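Local structure of protein LRIM1 (Anopheles gambiae, 3O53) at residues I49-L63 with E72-T84. The protein forms a heterodimeric complex with APL1C that regulates complement-like immunity in the mosquito, and is represented here by its leucine-rich repeat domain. Numbering follows the deposited sequence.
Sequences ISAADLAPFTKLELL and ETLDLESLSTLRT
Leu54 and Leu79 interlock where two successive coils of a leucine-rich repeat solenoid stack, each coil offering leucines to a common core. Leu79 reaches into the hollow beside the short helix 51-54: its CD1 lies 3.7 Å from Leu54 CD1, while CD2 packs against Ala51 O at 3.8 Å. Small Ala51 suits this crossing because its single methyl, aimed at the neighbouring coil, lets the chains approach closely, CB being pressed against Ser78 OG at 3.0 Å; the CD2 methyl of Leu76 settles against the backbone of Ala51. The other branch of Leu76, CD1, meets Leu63 CD2 at 4.0 Å, the two side chains crossing at about a right angle. Leu82, its CG swung anti to the backbone N (chi1 -156°), turns CD1 back into the notch between Leu60 and Leu63, 3.7 Å from Leu63 CB. These branched ends mesh as bumps into dents, consistent with the recurrence of leucine in the interior of leucine-rich repeats; Leu60 and Leu63 also touch Leu39 of strand 38-40. Ile49 and Leu74 run side by side, yet there the backbones stand apart and a water bridges them, accepting from Asp75 N and lying 2.8 Å from Ile49 O.

Where strand 62-64 runs parallel to strand 84-86 the coils are joined directly. Glu61 O accepts two bonds, from Arg83 N and Thr84 N, and Leu63 N donates to Thr84 O. Beta-branched Thr84 sets its CB against Leu62 CG, on the same sheet face. Thr81, compact and two-sided, lays CG2 over Leu60 O and gives its hydroxyl to Thr58 O at 3.1 Å. Outside, the long chains of Glu61 and Arg83 lie alongside one another; Arg83, also paired with Glu102, bends at chi3 (72°), and its NH1 makes a salt bridge to Glu61 OE1 at 3.2 Å, from above the carboxylate plane.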
ATOM      1  N   ILE A  49      -5.847 -19.551 -15.787  1.00 43.69           N
ATOM      2  CA  ILE A  49      -5.263 -19.266 -17.082  1.00 52.30           C
ATOM      3  C   ILE A  49      -3.769 -19.472 -16.953  1.00 49.03           C
ATOM      4  O   ILE A  49      -3.184 -19.143 -15.928  1.00 49.18           O
ATOM      5  CB  ILE A  49      -5.573 -17.828 -17.544  1.00 50.85           C
ATOM      6  CG1 ILE A  49      -5.074 -17.609 -18.971  1.00 57.91           C
ATOM      7  CG2 ILE A  49      -4.950 -16.817 -16.596  1.00 44.48           C
ATOM      8  CD1 ILE A  49      -5.763 -16.459 -19.696  1.00 56.47           C
ATOM      9  N   SER A  50      -3.150 -20.025 -17.985  1.00 53.16           N
ATOM     10  CA  SER A  50      -1.729 -20.310 -17.930  1.00 53.40           C
ATOM     11  C   SER A  50      -0.964 -19.366 -18.836  1.00 50.31           C
ATOM     12  O   SER A  50      -1.478 -18.911 -19.857  1.00 55.39           O
ATOM     13  CB  SER A  50      -1.460 -21.750 -18.355  1.00 55.15           C
ATOM     14  OG  SER A  50      -1.504 -21.869 -19.763  1.00 47.56           O
ATOM     15  N   ALA A  51       0.270 -19.073 -18.454  1.00 44.51           N
ATOM     16  CA  ALA A  51       1.170 -18.320 -19.306  1.00 49.85           C
ATOM     17  C   ALA A  51       1.263 -18.984 -20.682  1.00 45.50           C
ATOM     18  O   ALA A  51       1.303 -18.303 -21.698  1.00 39.28           O
ATOM     19  CB  ALA A  51       2.547 -18.232 -18.664  1.00 54.47           C
ATOM     20  N   ALA A  52       1.286 -20.315 -20.708  1.00 36.81           N
ATOM     21  CA  ALA A  52       1.415 -21.054 -21.969  1.00 42.42           C
ATOM     22  C   ALA A  52       0.289 -20.704 -22.934  1.00 42.96           C
ATOM     23  O   ALA A  52       0.511 -20.570 -24.134  1.00 52.54           O
ATOM     24  CB  ALA A  52       1.436 -22.565 -21.703  1.00 51.53           C
ATOM     25  N   ASP A  53      -0.918 -20.552 -22.402  1.00 54.84           N
ATOM     26  CA  ASP A  53      -2.072 -20.142 -23.200  1.00 60.19           C
ATOM     27  C   ASP A  53      -1.825 -18.791 -23.855  1.00 51.05           C
ATOM     28  O   ASP A  53      -2.279 -18.529 -24.969  1.00 49.10           O
ATOM     29  CB  ASP A  53      -3.316 -20.019 -22.317  1.00 75.24           C
ATOM     30  CG  ASP A  53      -3.620 -21.286 -21.544  1.00 91.62           C
ATOM     31  OD1 ASP A  53      -3.113 -22.360 -21.931  1.00101.00           O
ATOM     32  OD2 ASP A  53      -4.371 -21.203 -20.549  1.00 86.92           O
ATOM     33  N   LEU A  54      -1.115 -17.923 -23.146  1.00 44.27           N
ATOM     34  CA  LEU A  54      -0.934 -16.551 -23.600  1.00 46.41           C
ATOM     35  C   LEU A  54       0.407 -16.349 -24.296  1.00 41.80           C
ATOM     36  O   LEU A  54       0.667 -15.285 -24.854  1.00 39.93           O
ATOM     37  CB  LEU A  54      -1.060 -15.601 -22.408  1.00 49.19           C
ATOM     38  CG  LEU A  54      -2.413 -15.708 -21.705  1.00 50.66           C
ATOM     39  CD1 LEU A  54      -2.388 -14.997 -20.369  1.00 51.62           C
ATOM     40  CD2 LEU A  54      -3.514 -15.155 -22.596  1.00 57.14           C
ATOM     41  N   ALA A  55       1.251 -17.377 -24.272  1.00 41.15           N
ATOM     42  CA  ALA A  55       2.597 -17.275 -24.822  1.00 51.96           C
ATOM     43  C   ALA A  55       2.636 -16.757 -26.267  1.00 51.84           C
ATOM     44  O   ALA A  55       3.514 -15.974 -26.613  1.00 51.49           O
ATOM     45  CB  ALA A  55       3.305 -18.619 -24.727  1.00 53.09           C
ATOM     46  N   PRO A  56       1.700 -17.204 -27.119  1.00 54.48           N
ATOM     47  CA  PRO A  56       1.785 -16.818 -28.535  1.00 54.95           C
ATOM     48  C   PRO A  56       1.478 -15.341 -28.810  1.00 52.65           C
ATOM     49  O   PRO A  56       1.659 -14.880 -29.935  1.00 54.09           O
ATOM     50  CB  PRO A  56       0.735 -17.720 -29.202  1.00 57.81           C
ATOM     51  CG  PRO A  56      -0.180 -18.113 -28.093  1.00 67.24           C
ATOM     52  CD  PRO A  56       0.716 -18.281 -26.919  1.00 60.79           C
ATOM     53  N   PHE A  57       1.031 -14.606 -27.798  1.00 51.78           N
ATOM     54  CA  PHE A  57       0.690 -13.202 -27.985  1.00 47.78           C
ATOM     55  C   PHE A  57       1.856 -12.320 -27.566  1.00 49.80           C
ATOM     56  O   PHE A  57       1.851 -11.729 -26.493  1.00 49.15           O
ATOM     57  CB  PHE A  57      -0.582 -12.877 -27.211  1.00 48.28           C
ATOM     58  CG  PHE A  57      -1.748 -13.735 -27.610  1.00 50.22           C
ATOM     59  CD1 PHE A  57      -2.362 -13.558 -28.844  1.00 51.03           C
ATOM     60  CD2 PHE A  57      -2.211 -14.739 -26.776  1.00 49.82           C
ATOM     61  CE1 PHE A  57      -3.429 -14.355 -29.226  1.00 54.19           C
ATOM     62  CE2 PHE A  57      -3.279 -15.543 -27.156  1.00 53.56           C
ATOM     63  CZ  PHE A  57      -3.889 -15.346 -28.381  1.00 56.36           C
ATOM     64  N   THR A  58       2.853 -12.237 -28.443  1.00 51.29           N
ATOM     65  CA  THR A  58       4.150 -11.652 -28.107  1.00 57.80           C
ATOM     66  C   THR A  58       4.131 -10.131 -28.061  1.00 50.35           C
ATOM     67  O   THR A  58       5.102  -9.506 -27.639  1.00 62.74           O
ATOM     68  CB  THR A  58       5.227 -12.084 -29.124  1.00 71.61           C
ATOM     69  OG1 THR A  58       4.784 -11.788 -30.454  1.00 68.80           O
ATOM     70  CG2 THR A  58       5.509 -13.570 -29.009  1.00 80.74           C
ATOM     71  N   LYS A  59       3.034  -9.537 -28.517  1.00 47.05           N
ATOM     72  CA  LYS A  59       2.876  -8.086 -28.477  1.00 51.14           C
ATOM     73  C   LYS A  59       1.895  -7.653 -27.382  1.00 49.80           C
ATOM     74  O   LYS A  59       1.588  -6.473 -27.248  1.00 42.53           O
ATOM     75  CB  LYS A  59       2.408  -7.566 -29.841  1.00 69.55           C
ATOM     76  CG  LYS A  59       3.431  -7.734 -30.957  1.00 86.45           C
ATOM     77  CD  LYS A  59       4.762  -7.091 -30.593  1.00101.86           C
ATOM     78  CE  LYS A  59       5.752  -7.156 -31.744  1.00116.31           C
ATOM     79  NZ  LYS A  59       5.342  -6.305 -32.894  1.00120.26           N
ATOM     80  N   LEU A  60       1.419  -8.606 -26.587  1.00 49.92           N
ATOM     81  CA  LEU A  60       0.448  -8.306 -25.543  1.00 51.00           C
ATOM     82  C   LEU A  60       1.062  -7.435 -24.435  1.00 46.94           C
ATOM     83  O   LEU A  60       2.013  -7.841 -23.763  1.00 38.38           O
ATOM     84  CB  LEU A  60      -0.094  -9.609 -24.959  1.00 49.41           C
ATOM     85  CG  LEU A  60      -1.100  -9.499 -23.816  1.00 46.68           C
ATOM     86  CD1 LEU A  60      -2.459  -9.047 -24.331  1.00 44.47           C
ATOM     87  CD2 LEU A  60      -1.204 -10.848 -23.123  1.00 43.11           C
ATOM     88  N   GLU A  61       0.517  -6.232 -24.267  1.00 42.06           N
ATOM     89  CA  GLU A  61       0.990  -5.286 -23.256  1.00 41.78           C
ATOM     90  C   GLU A  61       0.020  -5.115 -22.090  1.00 36.31           C
ATOM     91  O   GLU A  61       0.427  -4.743 -20.995  1.00 39.79           O
ATOM     92  CB  GLU A  61       1.231  -3.915 -23.900  1.00 46.75           C
ATOM     93  CG  GLU A  61       2.367  -3.911 -24.898  1.00 49.00           C
ATOM     94  CD  GLU A  61       2.584  -2.553 -25.529  1.00 53.62           C
ATOM     95  OE1 GLU A  61       2.132  -1.541 -24.950  1.00 51.55           O
ATOM     96  OE2 GLU A  61       3.213  -2.500 -26.607  1.00 54.76           O
ATOM     97  N   LEU A  62      -1.265  -5.366 -22.312  1.00 38.88           N
ATOM     98  CA  LEU A  62      -2.248  -5.180 -21.244  1.00 43.55           C
ATOM     99  C   LEU A  62      -3.187  -6.364 -21.204  1.00 47.60           C
ATOM    100  O   LEU A  62      -3.711  -6.780 -22.232  1.00 50.60           O
ATOM    101  CB  LEU A  62      -3.047  -3.884 -21.445  1.00 40.16           C
ATOM    102  CG  LEU A  62      -4.040  -3.524 -20.330  1.00 47.29           C
ATOM    103  CD1 LEU A  62      -4.302  -2.017 -20.288  1.00 52.75           C
ATOM    104  CD2 LEU A  62      -5.346  -4.294 -20.478  1.00 44.17           C
ATOM    105  N   LEU A  63      -3.398  -6.898 -20.010  1.00 39.09           N
ATOM    106  CA  LEU A  63      -4.252  -8.062 -19.828  1.00 36.42           C
ATOM    107  C   LEU A  63      -5.203  -7.800 -18.676  1.00 38.93           C
ATOM    108  O   LEU A  63      -4.775  -7.474 -17.573  1.00 36.97           O
ATOM    109  CB  LEU A  63      -3.400  -9.298 -19.532  1.00 35.25           C
ATOM    110  CG  LEU A  63      -4.156 -10.602 -19.275  1.00 40.09           C
ATOM    111  CD1 LEU A  63      -4.965 -11.025 -20.497  1.00 39.59           C
ATOM    112  CD2 LEU A  63      -3.182 -11.703 -18.874  1.00 39.30           C
ATOM    113  N   GLU A  72      -5.786 -19.815  -6.190  1.00 35.50           N
ATOM    114  CA  GLU A  72      -4.438 -20.332  -5.978  1.00 40.03           C
ATOM    115  C   GLU A  72      -3.386 -19.482  -6.691  1.00 36.45           C
ATOM    116  O   GLU A  72      -3.323 -18.275  -6.484  1.00 38.44           O
ATOM    117  CB  GLU A  72      -4.356 -21.797  -6.418  1.00 57.47           C
ATOM    118  CG  GLU A  72      -5.135 -22.740  -5.519  1.00 66.87           C
ATOM    119  CD  GLU A  72      -5.086 -24.184  -5.994  1.00 78.66           C
ATOM    120  OE1 GLU A  72      -5.148 -25.088  -5.139  1.00 74.59           O
ATOM    121  OE2 GLU A  72      -4.983 -24.415  -7.217  1.00 87.47           O
ATOM    122  N   THR A  73      -2.572 -20.100  -7.541  1.00 33.74           N
ATOM    123  CA  THR A  73      -1.438 -19.401  -8.147  1.00 38.50           C
ATOM    124  C   THR A  73      -1.744 -18.864  -9.550  1.00 41.61           C
ATOM    125  O   THR A  73      -2.228 -19.591 -10.414  1.00 44.79           O
ATOM    126  CB  THR A  73      -0.199 -20.322  -8.201  1.00 40.10           C
ATOM    127  OG1 THR A  73       0.210 -20.643  -6.866  1.00 43.67           O
ATOM    128  CG2 THR A  73       0.953 -19.643  -8.923  1.00 38.57           C
ATOM    129  N   LEU A  74      -1.479 -17.577  -9.759  1.00 35.69           N
ATOM    130  CA  LEU A  74      -1.533 -16.976 -11.087  1.00 34.40           C
ATOM    131  C   LEU A  74      -0.106 -16.639 -11.498  1.00 39.45           C
ATOM    132  O   LEU A  74       0.480 -15.664 -11.010  1.00 36.66           O
ATOM    133  CB  LEU A  74      -2.395 -15.698 -11.091  1.00 31.57           C
ATOM    134  CG  LEU A  74      -2.405 -14.975 -12.445  1.00 32.07           C
ATOM    135  CD1 LEU A  74      -2.883 -15.926 -13.536  1.00 37.56           C
ATOM    136  CD2 LEU A  74      -3.261 -13.709 -12.422  1.00 33.10           C
ATOM    137  N   ASP A  75       0.461 -17.457 -12.378  1.00 36.52           N
ATOM    138  CA  ASP A  75       1.865 -17.328 -12.739  1.00 35.09           C
ATOM    139  C   ASP A  75       1.986 -16.861 -14.174  1.00 38.10           C
ATOM    140  O   ASP A  75       1.788 -17.627 -15.109  1.00 40.19           O
ATOM    141  CB  ASP A  75       2.608 -18.659 -12.559  1.00 40.69           C
ATOM    142  CG  ASP A  75       4.111 -18.525 -12.773  1.00 45.70           C
ATOM    143  OD1 ASP A  75       4.558 -17.514 -13.366  1.00 41.99           O
ATOM    144  OD2 ASP A  75       4.851 -19.436 -12.352  1.00 54.60           O
ATOM    145  N   LEU A  76       2.303 -15.585 -14.341  1.00 36.34           N
ATOM    146  CA  LEU A  76       2.448 -15.000 -15.666  1.00 38.86           C
ATOM    147  C   LEU A  76       3.831 -14.396 -15.817  1.00 42.33           C
ATOM    148  O   LEU A  76       4.023 -13.446 -16.574  1.00 45.97           O
ATOM    149  CB  LEU A  76       1.399 -13.919 -15.872  1.00 34.06           C
ATOM    150  CG  LEU A  76      -0.032 -14.409 -15.681  1.00 40.93           C
ATOM    151  CD1 LEU A  76      -0.994 -13.253 -15.916  1.00 43.12           C
ATOM    152  CD2 LEU A  76      -0.328 -15.573 -16.623  1.00 39.11           C
ATOM    153  N   GLU A  77       4.787 -14.953 -15.084  1.00 33.47           N
ATOM    154  CA  GLU A  77       6.146 -14.432 -15.064  1.00 40.28           C
ATOM    155  C   GLU A  77       6.769 -14.499 -16.456  1.00 39.01           C
ATOM    156  O   GLU A  77       7.626 -13.679 -16.801  1.00 39.23           O
ATOM    157  CB  GLU A  77       6.992 -15.236 -14.074  1.00 51.13           C
ATOM    158  CG  GLU A  77       8.390 -14.687 -13.858  1.00 67.65           C
ATOM    159  CD  GLU A  77       9.149 -15.432 -12.772  1.00 76.32           C
ATOM    160  OE1 GLU A  77       8.577 -15.656 -11.682  1.00 53.97           O
ATOM    161  OE2 GLU A  77      10.323 -15.789 -13.008  1.00 92.13           O
ATOM    162  N   SER A  78       6.326 -15.468 -17.251  1.00 33.34           N
ATOM    163  CA  SER A  78       6.926 -15.717 -18.560  1.00 49.32           C
ATOM    164  C   SER A  78       6.320 -14.859 -19.665  1.00 48.52           C
ATOM    165  O   SER A  78       6.741 -14.954 -20.815  1.00 47.15           O
ATOM    166  CB  SER A  78       6.805 -17.194 -18.939  1.00 49.95           C
ATOM    167  OG  SER A  78       5.455 -17.543 -19.172  1.00 50.71           O
ATOM    168  N   LEU A  79       5.327 -14.038 -19.330  1.00 46.39           N
ATOM    169  CA  LEU A  79       4.810 -13.064 -20.289  1.00 50.01           C
ATOM    170  C   LEU A  79       5.699 -11.827 -20.234  1.00 46.31           C
ATOM    171  O   LEU A  79       5.457 -10.892 -19.469  1.00 45.44           O
ATOM    172  CB  LEU A  79       3.346 -12.727 -20.005  1.00 48.62           C
ATOM    173  CG  LEU A  79       2.395 -13.931 -20.032  1.00 47.00           C
ATOM    174  CD1 LEU A  79       0.951 -13.473 -19.897  1.00 41.29           C
ATOM    175  CD2 LEU A  79       2.582 -14.756 -21.310  1.00 52.77           C
ATOM    176  N   SER A  80       6.736 -11.852 -21.058  1.00 44.18           N
ATOM    177  CA  SER A  80       7.824 -10.888 -21.004  1.00 56.17           C
ATOM    178  C   SER A  80       7.435  -9.473 -21.437  1.00 50.62           C
ATOM    179  O   SER A  80       8.108  -8.509 -21.073  1.00 47.79           O
ATOM    180  CB  SER A  80       8.971 -11.390 -21.885  1.00 71.82           C
ATOM    181  OG  SER A  80      10.033 -10.455 -21.939  1.00 94.87           O
ATOM    182  N   THR A  81       6.363  -9.347 -22.213  1.00 51.72           N
ATOM    183  CA  THR A  81       5.995  -8.052 -22.790  1.00 50.68           C
ATOM    184  C   THR A  81       4.921  -7.336 -21.979  1.00 40.75           C
ATOM    185  O   THR A  81       4.743  -6.131 -22.109  1.00 41.99           O
ATOM    186  CB  THR A  81       5.517  -8.206 -24.249  1.00 62.85           C
ATOM    187  OG1 THR A  81       6.618  -8.614 -25.069  1.00 63.39           O
ATOM    188  CG2 THR A  81       4.958  -6.892 -24.789  1.00 71.41           C
ATOM    189  N   LEU A  82       4.219  -8.080 -21.132  1.00 42.65           N
ATOM    190  CA  LEU A  82       3.132  -7.526 -20.333  1.00 44.07           C
ATOM    191  C   LEU A  82       3.573  -6.308 -19.508  1.00 42.03           C
ATOM    192  O   LEU A  82       4.564  -6.366 -18.785  1.00 42.66           O
ATOM    193  CB  LEU A  82       2.581  -8.609 -19.404  1.00 44.92           C
ATOM    194  CG  LEU A  82       1.146  -8.401 -18.933  1.00 45.16           C
ATOM    195  CD1 LEU A  82       0.175  -8.479 -20.107  1.00 45.08           C
ATOM    196  CD2 LEU A  82       0.799  -9.431 -17.860  1.00 43.45           C
ATOM    197  N   ARG A  83       2.829  -5.210 -19.637  1.00 37.55           N
ATOM    198  CA  ARG A  83       3.110  -3.969 -18.914  1.00 40.51           C
ATOM    199  C   ARG A  83       2.036  -3.676 -17.876  1.00 36.64           C
ATOM    200  O   ARG A  83       2.311  -3.117 -16.822  1.00 36.43           O
ATOM    201  CB  ARG A  83       3.195  -2.778 -19.888  1.00 39.05           C
ATOM    202  CG  ARG A  83       4.261  -2.928 -20.962  1.00 44.35           C
ATOM    203  CD  ARG A  83       4.144  -1.849 -22.042  1.00 46.21           C
ATOM    204  NE  ARG A  83       4.568  -0.538 -21.556  1.00 49.95           N
ATOM    205  CZ  ARG A  83       4.490   0.590 -22.258  1.00 57.92           C
ATOM    206  NH1 ARG A  83       4.003   0.579 -23.493  1.00 52.87           N
ATOM    207  NH2 ARG A  83       4.902   1.734 -21.723  1.00 51.56           N
ATOM    208  N   THR A  84       0.801  -4.040 -18.179  1.00 39.55           N
ATOM    209  CA  THR A  84      -0.305  -3.737 -17.289  1.00 41.91           C
ATOM    210  C   THR A  84      -1.105  -5.005 -17.073  1.00 35.69           C
ATOM    211  O   THR A  84      -1.480  -5.670 -18.024  1.00 36.04           O
ATOM    212  CB  THR A  84      -1.206  -2.637 -17.887  1.00 41.05           C
ATOM    213  OG1 THR A  84      -0.424  -1.464 -18.111  1.00 42.90           O
ATOM    214  CG2 THR A  84      -2.351  -2.287 -16.948  1.00 37.93           C
TER
HETATM  215  O   HOH W   1      -1.606 -19.578 -13.673  1.00 39.74           O
HETATM  216  O   HOH W   2      -4.210 -20.000 -13.210  1.00 49.53           O
HETATM  217  O   HOH W   3       1.473 -20.004 -15.887  1.00 43.54           O